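Local coordinates for protein arginase, mitochondrial (Medicago truncatula, PDB 6VSS) that hydrolyses L-arginine to urea and L-ornithine with the help of two manganese ions per subunit, and also turns agmatine into urea and putrescine, at residues B[51-56]-B[108-113]; B[64-69]-B[87-92]; B[74-79]-B[191-196]; B[122-127]-B[132-137]. All blocks are in the same frame, centred on the assembly; numbering follows the deposited sequence. Where two conformers were deposited one is given.

Contact 1 (B[51-56]-B[108-113])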
loop_
_atom_site.group_PDB
_atom_site.type_symbol
_atom_site.label_atom_id
_atom_site.label_comp_id
_atom_site.label_asym_id
_atom_site.label_seq_id
_atom_site.Cartn_x
_atom_site.Cartn_y
_atom_site.Cartn_z
ATOM N N GLY B 51 6.975 -24.833 -32.682
ATOM C CA GLY B 51 6.267 -25.376 -33.850
ATOM C C GLY B 51 6.462 -26.891 -34.012
ATOM O O GLY B 51 5.493 -27.603 -34.264
ATOM N N GLU B 52 7.706 -27.359 -33.931
ATOM C CA GLU B 52 8.104 -28.788 -34.024
ATOM C C GLU B 52 7.435 -29.529 -32.882
ATOM O O GLU B 52 6.912 -30.593 -33.102
ATOM C CB GLU B 52 9.621 -28.936 -33.879
ATOM C CG GLU B 52 10.398 -28.524 -35.115
ATOM C CD GLU B 52 11.919 -28.581 -34.986
ATOM O OE1 GLU B 52 12.607 -27.991 -35.864
ATOM O OE2 GLU B 52 12.429 -29.232 -34.022
ATOM N N LEU B 53 7.477 -28.946 -31.679
ATOM C CA LEU B 53 6.867 -29.605 -30.512
ATOM C C LEU B 53 5.401 -29.892 -30.853
ATOM O O LEU B 53 4.973 -31.052 -30.805
ATOM C CB LEU B 53 7.026 -28.712 -29.284
ATOM C CG LEU B 53 6.291 -29.229 -28.063
ATOM C CD1 LEU B 53 6.606 -30.690 -27.838
ATOM C CD2 LEU B 53 6.643 -28.412 -26.833
ATOM N N MET B 54 4.646 -28.866 -31.218
ATOM C CA MET B 54 3.210 -29.086 -31.482
ATOM C C MET B 54 3.056 -30.062 -32.642
ATOM O O MET B 54 2.201 -30.955 -32.521
ATOM C CB MET B 54 2.507 -27.778 -31.825
ATOM C CG MET B 54 2.737 -26.718 -30.794
ATOM S SD MET B 54 2.571 -27.226 -29.085
ATOM C CE MET B 54 3.520 -25.890 -28.353
ATOM N N ARG B 55 3.827 -29.871 -33.723
ATOM C CA ARG B 55 3.708 -30.720 -34.935
ATOM C C ARG B 55 4.092 -32.163 -34.558
ATOM O O ARG B 55 3.652 -33.113 -35.254
ATOM C CB ARG B 55 4.530 -30.194 -36.118
ATOM C CG ARG B 55 3.778 -29.157 -36.932
ATOM C CD ARG B 55 4.486 -28.687 -38.182
ATOM N NE ARG B 55 5.919 -28.521 -38.038
ATOM C CZ ARG B 55 6.529 -27.430 -37.575
ATOM N NH1 ARG B 55 5.840 -26.394 -37.125
ATOM N NH2 ARG B 55 7.847 -27.381 -37.519
ATOM N N SER B 56 4.835 -32.380 -33.479
ATOM C CA SER B 56 5.146 -33.779 -33.145
ATOM C C SER B 56 4.125 -34.330 -32.134
ATOM O O SER B 56 3.862 -35.551 -32.171
ATOM C CB SER B 56 6.564 -33.913 -32.771
ATOM O OG SER B 56 6.811 -33.162 -31.645
ATOM N N ARG B 108 -1.643 -26.739 -19.219
ATOM C CA ARG B 108 -0.481 -27.676 -19.221
ATOM C C ARG B 108 -0.281 -28.311 -20.599
ATOM O O ARG B 108 0.840 -28.729 -20.895
ATOM C CB ARG B 108 -0.679 -28.820 -18.231
ATOM C CG ARG B 108 -0.537 -28.398 -16.787
ATOM C CD ARG B 108 -0.753 -29.607 -15.887
ATOM N NE ARG B 108 -1.069 -29.158 -14.544
ATOM C CZ ARG B 108 -0.254 -28.408 -13.815
ATOM N NH1 ARG B 108 0.932 -28.050 -14.282
ATOM N NH2 ARG B 108 -0.620 -28.019 -12.609
ATOM N N ASP B 109 -1.318 -28.453 -21.405
ATOM C CA ASP B 109 -1.112 -28.943 -22.780
ATOM C C ASP B 109 -0.435 -27.824 -23.574
ATOM O O ASP B 109 -1.005 -26.765 -23.733
ATOM C CB ASP B 109 -2.429 -29.488 -23.308
ATOM C CG ASP B 109 -2.359 -30.112 -24.686
ATOM O OD1 ASP B 109 -1.356 -29.892 -25.416
ATOM O OD2 ASP B 109 -3.349 -30.772 -25.050
ATOM N N PRO B 110 0.803 -27.999 -24.099
ATOM C CA PRO B 110 1.448 -26.998 -24.937
ATOM C C PRO B 110 0.676 -26.618 -26.197
ATOM O O PRO B 110 0.916 -25.547 -26.728
ATOM C CB PRO B 110 2.749 -27.659 -25.381
ATOM C CG PRO B 110 3.033 -28.635 -24.287
ATOM C CD PRO B 110 1.676 -29.157 -23.888
ATOM N N ARG B 111 -0.249 -27.460 -26.624
ATOM C CA ARG B 111 -1.012 -27.198 -27.859
ATOM C C ARG B 111 -2.074 -26.148 -27.541
ATOM O O ARG B 111 -2.595 -25.557 -28.427
ATOM C CB ARG B 111 -1.623 -28.506 -28.355
ATOM C CG ARG B 111 -0.592 -29.565 -28.711
ATOM C CD ARG B 111 -1.286 -30.878 -29.045
ATOM N NE ARG B 111 -1.953 -31.401 -27.865
ATOM C CZ ARG B 111 -2.469 -32.616 -27.769
ATOM N NH1 ARG B 111 -2.390 -33.455 -28.793
ATOM N NH2 ARG B 111 -3.074 -32.980 -26.646
ATOM N N VAL B 112 -2.382 -25.956 -26.274
ATOM C CA VAL B 112 -3.342 -24.909 -25.843
ATOM C C VAL B 112 -2.624 -23.570 -25.719
ATOM O O VAL B 112 -3.198 -22.560 -26.108
ATOM C CB VAL B 112 -4.003 -25.304 -24.522
ATOM C CG1 VAL B 112 -4.954 -24.213 -24.078
ATOM C CG2 VAL B 112 -4.700 -26.638 -24.683
ATOM N N ILE B 113 -1.437 -23.548 -25.133
ATOM C CA ILE B 113 -0.702 -22.259 -24.965
ATOM C C ILE B 113 0.788 -22.532 -24.809
ATOM O O ILE B 113 1.171 -23.495 -24.142
ATOM C CB ILE B 113 -1.285 -21.438 -23.804
ATOM C CG1 ILE B 113 -0.749 -20.006 -23.848
ATOM C CG2 ILE B 113 -1.001 -22.143 -22.460
ATOM C CD1 ILE B 113 -1.235 -19.171 -22.712
#
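Where the long N-terminal helix 25-57 nears its end, Met54 and Leu53 lean on Pro110, in the loop that leads into strand 113-118. Met54 does most of the touching. A bend at chi2 (-45°) folds the thioether over, and Met54 CE lands 3.1 Å from Pro110 O, a short van der Waals approach, and 3.5 Å from Pro110 CB. The sulfur follows close behind, with Met54 SD 3.3 Å from the same Pro110 O and 4.0 Å from Arg111 CG. The sulfur and methyl therefore lie against both the carbonyl and the ring of the proline. Leu53 adds a lighter touch beside it, its CD2 methyl 4.2 Å from Pro110 CB. The loop is held in shape by its own polar groups. Asp109 OD1 takes the Arg111 N-H at 2.9 Å, approached from 42° above the carboxylate plane, which closes an Asx turn around Pro110. The guanidinium then grips the same carboxylate side-on: Arg111 NE reaches the syn lone pair of Asp109 OD1 at 2.9 Å, and Arg111 NH2 meets Asp109 OD2 at 2.7 Å in a salt bridge. Arg111 NH1 turns to Gly58 O, just past the helix, while Pro150 backs Met54 from another loop. This is a helix end seated on an Asx turn clamped by an arginine-aspartate pair, at the entry to the strand at one edge of the sheet within this chain.

Contact 2 (B[64-69]-B[87-92])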
loop_
_atom_site.group_PDB
_atom_site.type_symbol
_atom_site.label_atom_id
_atom_site.label_comp_id
_atom_site.label_asym_id
_atom_site.label_seq_id
_atom_site.Cartn_x
_atom_site.Cartn_y
_atom_site.Cartn_z
ATOM N N SER B 64 -2.055 -20.988 -29.495
ATOM C CA SER B 64 -1.825 -19.610 -29.006
ATOM C C SER B 64 -0.377 -19.562 -28.475
ATOM O O SER B 64 -0.015 -20.356 -27.574
ATOM C CB SER B 64 -2.873 -19.195 -27.953
ATOM O OG SER B 64 -4.186 -19.154 -28.479
ATOM N N SER B 65 0.417 -18.656 -29.031
ATOM C CA SER B 65 1.883 -18.535 -28.870
ATOM C C SER B 65 2.237 -17.117 -28.413
ATOM O O SER B 65 1.926 -16.127 -29.151
ATOM C CB SER B 65 2.538 -18.912 -30.158
ATOM O OG SER B 65 1.995 -20.163 -30.545
ATOM N N LEU B 66 2.735 -17.008 -27.164
ATOM C CA LEU B 66 2.984 -15.709 -26.533
ATOM C C LEU B 66 4.224 -15.111 -27.174
ATOM O O LEU B 66 5.292 -15.699 -27.100
ATOM C CB LEU B 66 3.145 -15.896 -25.027
ATOM C CG LEU B 66 2.002 -16.647 -24.369
ATOM C CD1 LEU B 66 2.051 -16.545 -22.847
ATOM C CD2 LEU B 66 0.704 -16.104 -24.874
ATOM N N LEU B 67 4.072 -13.922 -27.722
ATOM C CA LEU B 67 5.176 -13.021 -28.140
ATOM C C LEU B 67 5.049 -11.721 -27.358
ATOM O O LEU B 67 4.026 -11.020 -27.516
ATOM C CB LEU B 67 5.088 -12.838 -29.666
ATOM C CG LEU B 67 6.185 -11.999 -30.293
ATOM C CD1 LEU B 67 7.453 -12.827 -30.458
ATOM C CD2 LEU B 67 5.738 -11.427 -31.628
ATOM N N GLY B 68 5.998 -11.481 -26.454
ATOM C CA GLY B 68 6.193 -10.231 -25.720
ATOM C C GLY B 68 6.762 -9.136 -26.609
ATOM O O GLY B 68 7.714 -9.400 -27.418
ATOM N N VAL B 69 6.161 -7.945 -26.483
ATOM C CA VAL B 69 6.695 -6.686 -27.070
ATOM C C VAL B 69 6.707 -5.665 -25.939
ATOM O O VAL B 69 5.731 -4.931 -25.750
ATOM C CB VAL B 69 5.864 -6.266 -28.289
ATOM C CG1 VAL B 69 6.495 -5.078 -28.983
ATOM C CG2 VAL B 69 5.647 -7.431 -29.249
ATOM N N ARG B 87 5.753 -10.429 -16.243
ATOM C CA ARG B 87 4.806 -10.428 -15.083
ATOM C C ARG B 87 3.552 -11.209 -15.487
ATOM O O ARG B 87 3.097 -11.996 -14.703
ATOM C CB ARG B 87 4.513 -9.000 -14.607
ATOM C CG ARG B 87 5.684 -8.370 -13.869
ATOM C CD ARG B 87 5.901 -9.015 -12.511
ATOM N NE ARG B 87 4.977 -8.465 -11.514
ATOM C CZ ARG B 87 5.159 -7.264 -10.935
ATOM N NH1 ARG B 87 4.301 -6.808 -10.032
ATOM N NH2 ARG B 87 6.209 -6.524 -11.271
ATOM N N ILE B 88 3.086 -11.015 -16.715
ATOM C CA ILE B 88 1.892 -11.779 -17.200
ATOM C C ILE B 88 2.238 -13.271 -17.303
ATOM O O ILE B 88 1.492 -14.077 -16.715
ATOM C CB ILE B 88 1.348 -11.213 -18.509
ATOM C CG1 ILE B 88 0.884 -9.765 -18.362
ATOM C CG2 ILE B 88 0.216 -12.080 -19.045
ATOM C CD1 ILE B 88 0.756 -9.094 -19.736
ATOM N N ARG B 89 3.354 -13.662 -17.909
ATOM C CA ARG B 89 3.677 -15.120 -17.956
ATOM C C ARG B 89 3.750 -15.703 -16.542
ATOM O O ARG B 89 3.342 -16.831 -16.321
ATOM C CB ARG B 89 4.953 -15.401 -18.727
ATOM C CG ARG B 89 4.812 -14.991 -20.179
ATOM C CD ARG B 89 5.989 -15.352 -21.001
ATOM N NE ARG B 89 7.078 -14.513 -20.575
ATOM C CZ ARG B 89 7.443 -13.379 -21.188
ATOM N NH1 ARG B 89 6.845 -12.995 -22.293
ATOM N NH2 ARG B 89 8.466 -12.700 -20.753
ATOM N N GLU B 90 4.406 -15.038 -15.635
ATOM C CA GLU B 90 4.507 -15.603 -14.278
ATOM C C GLU B 90 3.084 -15.804 -13.728
ATOM O O GLU B 90 2.853 -16.776 -13.042
ATOM C CB GLU B 90 5.323 -14.689 -13.368
ATOM C CG GLU B 90 5.052 -15.031 -11.935
ATOM C CD GLU B 90 5.864 -14.241 -10.950
ATOM O OE1 GLU B 90 5.493 -13.086 -10.681
ATOM O OE2 GLU B 90 6.877 -14.777 -10.503
ATOM N N ALA B 91 2.182 -14.829 -13.883
ATOM C CA ALA B 91 0.822 -14.957 -13.334
ATOM C C ALA B 91 0.040 -16.062 -14.065
ATOM O O ALA B 91 -0.760 -16.703 -13.426
ATOM C CB ALA B 91 0.132 -13.620 -13.349
ATOM N N ILE B 92 0.267 -16.295 -15.360
ATOM C CA ILE B 92 -0.425 -17.394 -16.072
ATOM C C ILE B 92 -0.093 -18.692 -15.357
ATOM O O ILE B 92 -0.976 -19.545 -15.248
ATOM C CB ILE B 92 -0.017 -17.484 -17.548
ATOM C CG1 ILE B 92 -0.633 -16.352 -18.358
ATOM C CG2 ILE B 92 -0.398 -18.825 -18.139
ATOM C CD1 ILE B 92 0.059 -16.194 -19.722
HETATM O O HOH W 1 6.129 -13.947 -24.387
#
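Strand 64-69 and helix 87-92 run roughly antiparallel, their axes 10.9 Å apart at an angle of 149°, with Leu66 and Arg89 the nearest pair of residues at 8.6 Å between CA atoms. Leu66 points from the strand at the helix, and one of its methyls does the touching. That methyl, Leu66 CD1, meets Ile92 CD1 tip to tip at 3.7 Å. Ile92 can reach that far because its ethyl branch is extended (chi2 164°), ending in the methyl that faces the strand. Arg89 runs antiparallel alongside Leu66, and its aliphatic part is what touches, Arg89 CG lying 4.1 Å from Leu66 CD1. Further on, the arginine chain bends at chi3 (-69°) and the guanidinium comes to the strand at Gly68, whose CA borders the group, close to level with it, 4.5 Å from Arg89 NH1. A water lies between Gly68 N and Arg89 NH1, but its approach to the arginine is too short to be trusted. The charge is met elsewhere: Arg89 NH1 pairs with Asp118 at the end of the neighbouring strand 113-118, and Arg89 NE with Glu122 of a second subunit. Arg89 is thus split in role. Its methylenes join the apolar layer between sheet and helix, while its buried guanidinium is probably kept charged by two carboxylates, one of them reached across the subunit interface.

Contact 3 (B[74-79]-B[191-196])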
loop_
_atom_site.group_PDB
_atom_site.type_symbol
_atom_site.label_atom_id
_atom_site.label_comp_id
_atom_site.label_asym_id
_atom_site.label_seq_id
_atom_site.Cartn_x
_atom_site.Cartn_y
_atom_site.Cartn_z
ATOM N N HIS B 74 5.785 4.714 -26.327
ATOM C CA HIS B 74 4.744 5.339 -27.181
ATOM C C HIS B 74 3.604 5.820 -26.289
ATOM O O HIS B 74 2.684 6.400 -26.813
ATOM C CB HIS B 74 4.311 4.365 -28.309
ATOM C CG HIS B 74 5.324 4.273 -29.395
ATOM N ND1 HIS B 74 6.165 5.337 -29.714
ATOM C CD2 HIS B 74 5.691 3.256 -30.203
ATOM C CE1 HIS B 74 6.981 4.989 -30.686
ATOM N NE2 HIS B 74 6.726 3.705 -30.998
ATOM N N SER B 75 3.659 5.552 -24.987
ATOM C CA SER B 75 2.608 5.941 -24.014
ATOM C C SER B 75 2.673 7.458 -23.780
ATOM O O SER B 75 3.782 8.049 -23.805
ATOM C CB SER B 75 2.733 5.176 -22.730
ATOM O OG SER B 75 2.763 3.780 -22.941
ATOM N N SER B 76 1.526 8.060 -23.521
ATOM C CA SER B 76 1.336 9.523 -23.386
ATOM C C SER B 76 1.601 9.948 -21.929
ATOM O O SER B 76 1.988 11.102 -21.723
ATOM C CB SER B 76 -0.071 9.879 -23.835
ATOM O OG SER B 76 -0.991 8.896 -23.369
ATOM N N PHE B 77 1.455 9.038 -20.958
ATOM C CA PHE B 77 1.444 9.403 -19.513
ATOM C C PHE B 77 2.470 8.566 -18.754
ATOM O O PHE B 77 3.183 9.151 -17.966
ATOM C CB PHE B 77 0.012 9.279 -18.982
ATOM C CG PHE B 77 -0.182 9.361 -17.488
ATOM C CD1 PHE B 77 -0.025 10.567 -16.816
ATOM C CD2 PHE B 77 -0.539 8.231 -16.756
ATOM C CE1 PHE B 77 -0.203 10.626 -15.440
ATOM C CE2 PHE B 77 -0.714 8.299 -15.384
ATOM C CZ PHE B 77 -0.562 9.494 -14.733
ATOM N N HIS B 78 2.486 7.242 -18.919
ATOM C CA HIS B 78 3.328 6.331 -18.105
ATOM C C HIS B 78 3.791 5.134 -18.953
ATOM O O HIS B 78 2.941 4.494 -19.637
ATOM C CB HIS B 78 2.560 5.985 -16.811
ATOM C CG HIS B 78 3.445 5.410 -15.773
ATOM N ND1 HIS B 78 4.131 4.232 -15.985
ATOM C CD2 HIS B 78 3.808 5.861 -14.537
ATOM C CE1 HIS B 78 4.859 3.966 -14.909
ATOM N NE2 HIS B 78 4.686 4.950 -14.007
ATOM N N GLU B 79 5.085 4.844 -18.941
ATOM C CA GLU B 79 5.700 3.803 -19.809
ATOM C C GLU B 79 5.839 2.430 -19.128
ATOM O O GLU B 79 6.432 1.566 -19.719
ATOM C CB GLU B 79 7.078 4.300 -20.242
ATOM C CG GLU B 79 7.038 5.633 -20.978
ATOM C CD GLU B 79 8.322 6.112 -21.632
ATOM O OE1 GLU B 79 9.280 5.369 -21.683
ATOM O OE2 GLU B 79 8.345 7.236 -22.060
ATOM N N HIS B 191 -5.826 10.849 -35.401
ATOM C CA HIS B 191 -5.010 10.974 -36.639
ATOM C C HIS B 191 -3.603 11.406 -36.232
ATOM O O HIS B 191 -2.651 10.942 -36.857
ATOM C CB HIS B 191 -5.615 11.956 -37.643
ATOM C CG HIS B 191 -4.742 12.185 -38.833
ATOM N ND1 HIS B 191 -4.360 11.154 -39.687
ATOM C CD2 HIS B 191 -4.178 13.308 -39.318
ATOM C CE1 HIS B 191 -3.615 11.640 -40.649
ATOM N NE2 HIS B 191 -3.483 12.959 -40.442
ATOM N N ASP B 192 -3.494 12.201 -35.167
ATOM C CA ASP B 192 -2.278 12.999 -34.847
ATOM C C ASP B 192 -2.306 13.334 -33.352
ATOM O O ASP B 192 -2.922 14.318 -32.949
ATOM C CB ASP B 192 -2.208 14.228 -35.762
ATOM C CG ASP B 192 -0.987 15.112 -35.604
ATOM O OD1 ASP B 192 -0.054 14.738 -34.855
ATOM O OD2 ASP B 192 -0.971 16.162 -36.259
ATOM N N PHE B 193 -1.634 12.511 -32.567
ATOM C CA PHE B 193 -1.414 12.672 -31.112
ATOM C C PHE B 193 0.043 13.103 -30.901
ATOM O O PHE B 193 0.944 12.213 -30.984
ATOM C CB PHE B 193 -1.733 11.360 -30.382
ATOM C CG PHE B 193 -1.870 11.541 -28.893
ATOM C CD1 PHE B 193 -0.750 11.608 -28.084
ATOM C CD2 PHE B 193 -3.108 11.723 -28.315
ATOM C CE1 PHE B 193 -0.886 11.827 -26.721
ATOM C CE2 PHE B 193 -3.241 11.935 -26.946
ATOM C CZ PHE B 193 -2.133 11.989 -26.154
ATOM N N GLU B 194 0.247 14.415 -30.673
ATOM C CA GLU B 194 1.527 15.077 -30.281
ATOM C C GLU B 194 2.589 14.812 -31.362
ATOM O O GLU B 194 3.738 14.534 -30.993
ATOM C CB GLU B 194 1.953 14.588 -28.889
ATOM C CG GLU B 194 0.951 14.884 -27.780
ATOM C CD GLU B 194 1.410 14.560 -26.357
ATOM O OE1 GLU B 194 2.628 14.409 -26.159
ATOM O OE2 GLU B 194 0.564 14.475 -25.433
ATOM N N GLY B 195 2.198 14.852 -32.651
ATOM C CA GLY B 195 3.038 14.544 -33.832
ATOM C C GLY B 195 3.711 13.167 -33.792
ATOM O O GLY B 195 4.641 12.964 -34.618
ATOM N N ASN B 196 3.282 12.243 -32.908
ATOM C CA ASN B 196 3.798 10.843 -32.838
ATOM C C ASN B 196 2.867 9.903 -33.610
ATOM O O ASN B 196 1.906 9.346 -33.029
ATOM C CB ASN B 196 3.977 10.298 -31.417
ATOM C CG ASN B 196 4.641 8.931 -31.421
ATOM O OD1 ASN B 196 5.069 8.456 -32.471
ATOM N ND2 ASN B 196 4.754 8.303 -30.255
HETATM O O HOH W 2 1.363 13.262 -22.810
#
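Three flat groups carry the contact: the His74 imidazole and Asn196 amide meet each other, and the Phe193 ring meets Ser76 CB. The His74 and Phe193 rings are both approached obliquely. The His74 and Asn196 side chains cross at about a right angle, their planes 56° apart, and His74 ND1 comes to 3.3 Å from Asn196 ND2. Asn196 swings its amide out toward the histidine by keeping CG anti to the backbone N (chi1 -174°), while its OD1 is taken by Tyr198 N. In the other pair, Phe193 CE1 lies 3.6 Å from Ser76 CB, with Phe193 CZ just behind at 3.8 Å. The phenyl ring also makes a T-shaped stack with Tyr190. The Ser76 hydroxyl is hydrogen-bonded to His200. A water bridges Glu194 OE2, at 3.0 Å, and Ser76 O, though the second leg, 2.5 Å, is shorter than expected and of doubtful length. Phe193 to Asn196 form a type I' beta turn, closed by Asn196 N to Phe193 O at 3.0 Å, and the turn sends Asn196 to His74 and Glu194 to the water on Ser76 O. Ser76 binds L-ornithine, and Glu194, Gly195 and Asn196 probably contact the substrate, by analogy with relatives. Loops leaving the C-terminal ends of the parallel strands, meeting at the rim of the substrate pocket, are typical of the arginase fold.

Contact 4 (B[122-127]-B[132-137])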
loop_
_atom_site.group_PDB
_atom_site.type_symbol
_atom_site.label_atom_id
_atom_site.label_comp_id
_atom_site.label_asym_id
_atom_site.label_seq_id
_atom_site.Cartn_x
_atom_site.Cartn_y
_atom_site.Cartn_z
ATOM N N GLU B 122 14.272 -2.753 -25.753
ATOM C CA GLU B 122 15.239 -1.854 -25.071
ATOM C C GLU B 122 16.603 -1.959 -25.774
ATOM O O GLU B 122 17.168 -0.926 -26.152
ATOM C CB GLU B 122 15.299 -2.192 -23.568
ATOM C CG GLU B 122 16.443 -1.513 -22.795
ATOM C CD GLU B 122 16.501 -1.662 -21.256
ATOM O OE1 GLU B 122 16.077 -2.700 -20.682
ATOM O OE2 GLU B 122 17.031 -0.746 -20.603
ATOM N N GLU B 123 17.152 -3.150 -25.926
ATOM C CA GLU B 123 18.497 -3.344 -26.542
ATOM C C GLU B 123 18.539 -2.864 -28.009
ATOM O O GLU B 123 19.568 -2.265 -28.444
ATOM C CB GLU B 123 18.909 -4.804 -26.434
ATOM C CG GLU B 123 19.066 -5.279 -24.996
ATOM C CD GLU B 123 17.821 -5.909 -24.364
ATOM O OE1 GLU B 123 16.696 -5.764 -24.932
ATOM O OE2 GLU B 123 17.963 -6.523 -23.266
ATOM N N ILE B 124 17.457 -3.043 -28.738
ATOM C CA ILE B 124 17.359 -2.554 -30.135
ATOM C C ILE B 124 17.274 -1.031 -30.153
ATOM O O ILE B 124 18.045 -0.421 -30.931
ATOM C CB ILE B 124 16.183 -3.183 -30.864
ATOM C CG1 ILE B 124 16.431 -4.677 -31.062
ATOM C CG2 ILE B 124 15.956 -2.441 -32.173
ATOM C CD1 ILE B 124 15.178 -5.422 -31.409
ATOM N N ARG B 125 16.365 -0.437 -29.381
ATOM C CA ARG B 125 16.256 1.048 -29.305
ATOM C C ARG B 125 17.652 1.560 -28.943
ATOM O O ARG B 125 18.101 2.529 -29.544
ATOM C CB ARG B 125 15.254 1.539 -28.249
ATOM C CG ARG B 125 13.831 1.714 -28.761
ATOM C CD ARG B 125 12.773 2.235 -27.789
ATOM N NE ARG B 125 12.996 3.524 -27.112
ATOM C CZ ARG B 125 12.935 4.745 -27.672
ATOM N NH1 ARG B 125 13.114 5.822 -26.927
ATOM N NH2 ARG B 125 12.734 4.897 -28.969
ATOM N N ASP B 126 18.316 0.917 -27.987
ATOM C CA ASP B 126 19.656 1.361 -27.506
ATOM C C ASP B 126 20.728 1.281 -28.619
ATOM O O ASP B 126 21.824 1.691 -28.336
ATOM C CB ASP B 126 20.142 0.587 -26.265
ATOM C CG ASP B 126 21.426 1.185 -25.677
ATOM O OD1 ASP B 126 21.476 2.413 -25.502
ATOM O OD2 ASP B 126 22.386 0.442 -25.450
ATOM N N CYS B 127 20.469 0.727 -29.802
ATOM C CA CYS B 127 21.391 0.755 -30.978
ATOM C C CYS B 127 21.086 1.966 -31.858
ATOM O O CYS B 127 21.702 2.091 -32.944
ATOM C CB CYS B 127 21.216 -0.451 -31.880
ATOM S SG CYS B 127 21.635 -1.968 -31.023
ATOM N N LYS B 132 10.073 3.642 -36.905
ATOM C CA LYS B 132 9.576 2.995 -38.149
ATOM C C LYS B 132 10.248 1.632 -38.267
ATOM O O LYS B 132 9.552 0.646 -38.482
ATOM C CB LYS B 132 9.812 3.924 -39.343
ATOM C CG LYS B 132 9.484 3.338 -40.710
ATOM C CD LYS B 132 9.296 4.399 -41.797
ATOM C CE LYS B 132 8.222 4.033 -42.813
ATOM N NZ LYS B 132 7.378 5.200 -43.191
ATOM N N ARG B 133 11.557 1.550 -38.058
ATOM C CA ARG B 133 12.294 0.272 -38.186
ATOM C C ARG B 133 11.926 -0.580 -36.969
ATOM O O ARG B 133 11.697 -1.776 -37.108
ATOM C CB ARG B 133 13.784 0.567 -38.335
ATOM C CG ARG B 133 14.660 -0.672 -38.242
ATOM C CD ARG B 133 14.840 -1.378 -39.571
ATOM N NE ARG B 133 15.956 -2.324 -39.620
ATOM C CZ ARG B 133 17.257 -2.004 -39.665
ATOM N NH1 ARG B 133 17.663 -0.743 -39.618
ATOM N NH2 ARG B 133 18.166 -2.964 -39.725
ATOM N N LEU B 134 11.768 0.014 -35.802
ATOM C CA LEU B 134 11.281 -0.777 -34.637
ATOM C C LEU B 134 9.955 -1.503 -34.959
ATOM O O LEU B 134 9.798 -2.683 -34.650
ATOM C CB LEU B 134 11.093 0.182 -33.466
ATOM C CG LEU B 134 11.027 -0.523 -32.133
ATOM C CD1 LEU B 134 12.323 -1.294 -31.942
ATOM C CD2 LEU B 134 10.801 0.456 -31.005
ATOM N N ALA B 135 8.979 -0.787 -35.520
ATOM C CA ALA B 135 7.671 -1.341 -35.931
ATOM C C ALA B 135 7.885 -2.501 -36.920
ATOM O O ALA B 135 7.234 -3.539 -36.761
ATOM C CB ALA B 135 6.853 -0.243 -36.530
ATOM N N ASN B 136 8.807 -2.326 -37.863
ATOM C CA ASN B 136 9.140 -3.366 -38.864
ATOM C C ASN B 136 9.640 -4.618 -38.146
ATOM O O ASN B 136 9.263 -5.695 -38.518
ATOM C CB ASN B 136 10.155 -2.837 -39.877
ATOM C CG ASN B 136 9.511 -2.055 -41.002
ATOM O OD1 ASN B 136 8.299 -2.034 -41.138
ATOM N ND2 ASN B 136 10.313 -1.398 -41.810
ATOM N N VAL B 137 10.468 -4.440 -37.125
ATOM C CA VAL B 137 11.038 -5.581 -36.360
ATOM C C VAL B 137 9.905 -6.293 -35.602
ATOM O O VAL B 137 9.933 -7.540 -35.525
ATOM C CB VAL B 137 12.157 -5.114 -35.406
ATOM C CG1 VAL B 137 12.402 -6.151 -34.329
ATOM C CG2 VAL B 137 13.446 -4.792 -36.160
#
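Ile124 packs from its short helix against Leu134 and Val137 of the next one. From CB the chain forks. The short branch, Ile124 CG2, goes directly to Leu134 CD1, 3.8 Å away. The longer branch leaves CB through CG1 and stays extended (chi2 164°), which takes Ile124 CD1 on to Val137 CG1 at 4.1 Å, one turn further along helix 131-146. One isoleucine thus spans two positions one turn apart on the facing helix, and the two leucine methyls divide the work in the same way. While CD1 serves Ile124, Leu134 CD2 turns to the next residue, lying 4.0 Å from Arg125 CG and 4.2 Å from Arg125 CD. Arg125 therefore contributes only its methylenes here; the chain then bends at chi3 (56°), and its guanidinium has a long, weak ion pair with Asp131. The helices are held at a modest distance, Arg125 CA to Leu134 CA being 7.5 Å. His73 backs Leu134 and Arg125, and helix 25-57 packs on the pair, with Ile36 against Val137. Segment 122-127 also serves the subunit interface, where Asp126 pairs with Lys50 and Arg46 of a second subunit. No hydrogen bond crosses the contact. Two consecutive helices joined by a short loop are held here by methyl and methylene groups alone: the contact is wholly apolar, so it rests on van der Waals packing and burial of methyl groups, while charged groups of the first helix and the turn after it bind the neighbour.

Contacts 1 and 2 touch across neighbouring strands, Ile113 CD1 lying 4.2 Å from Leu66 CD1, with contact 2 nested inside the loop that contact 1 closes. Contact 3 stands across the chain's centre from contact 1, their centres about 38 Å apart, and marks the active-site end, where the Ser76 side chain is about 9 Å from a manganese ion. Contact 2 approaches the ornithine site separately, through Ile92, whose side chain is about 7 Å from that of Thr97. Contact 4 lies close to contact 3, nearest atoms about 5 Å apart, and is nested within its loop. Contacts 2 and 4 meet across subunits, through Arg89 and Glu122.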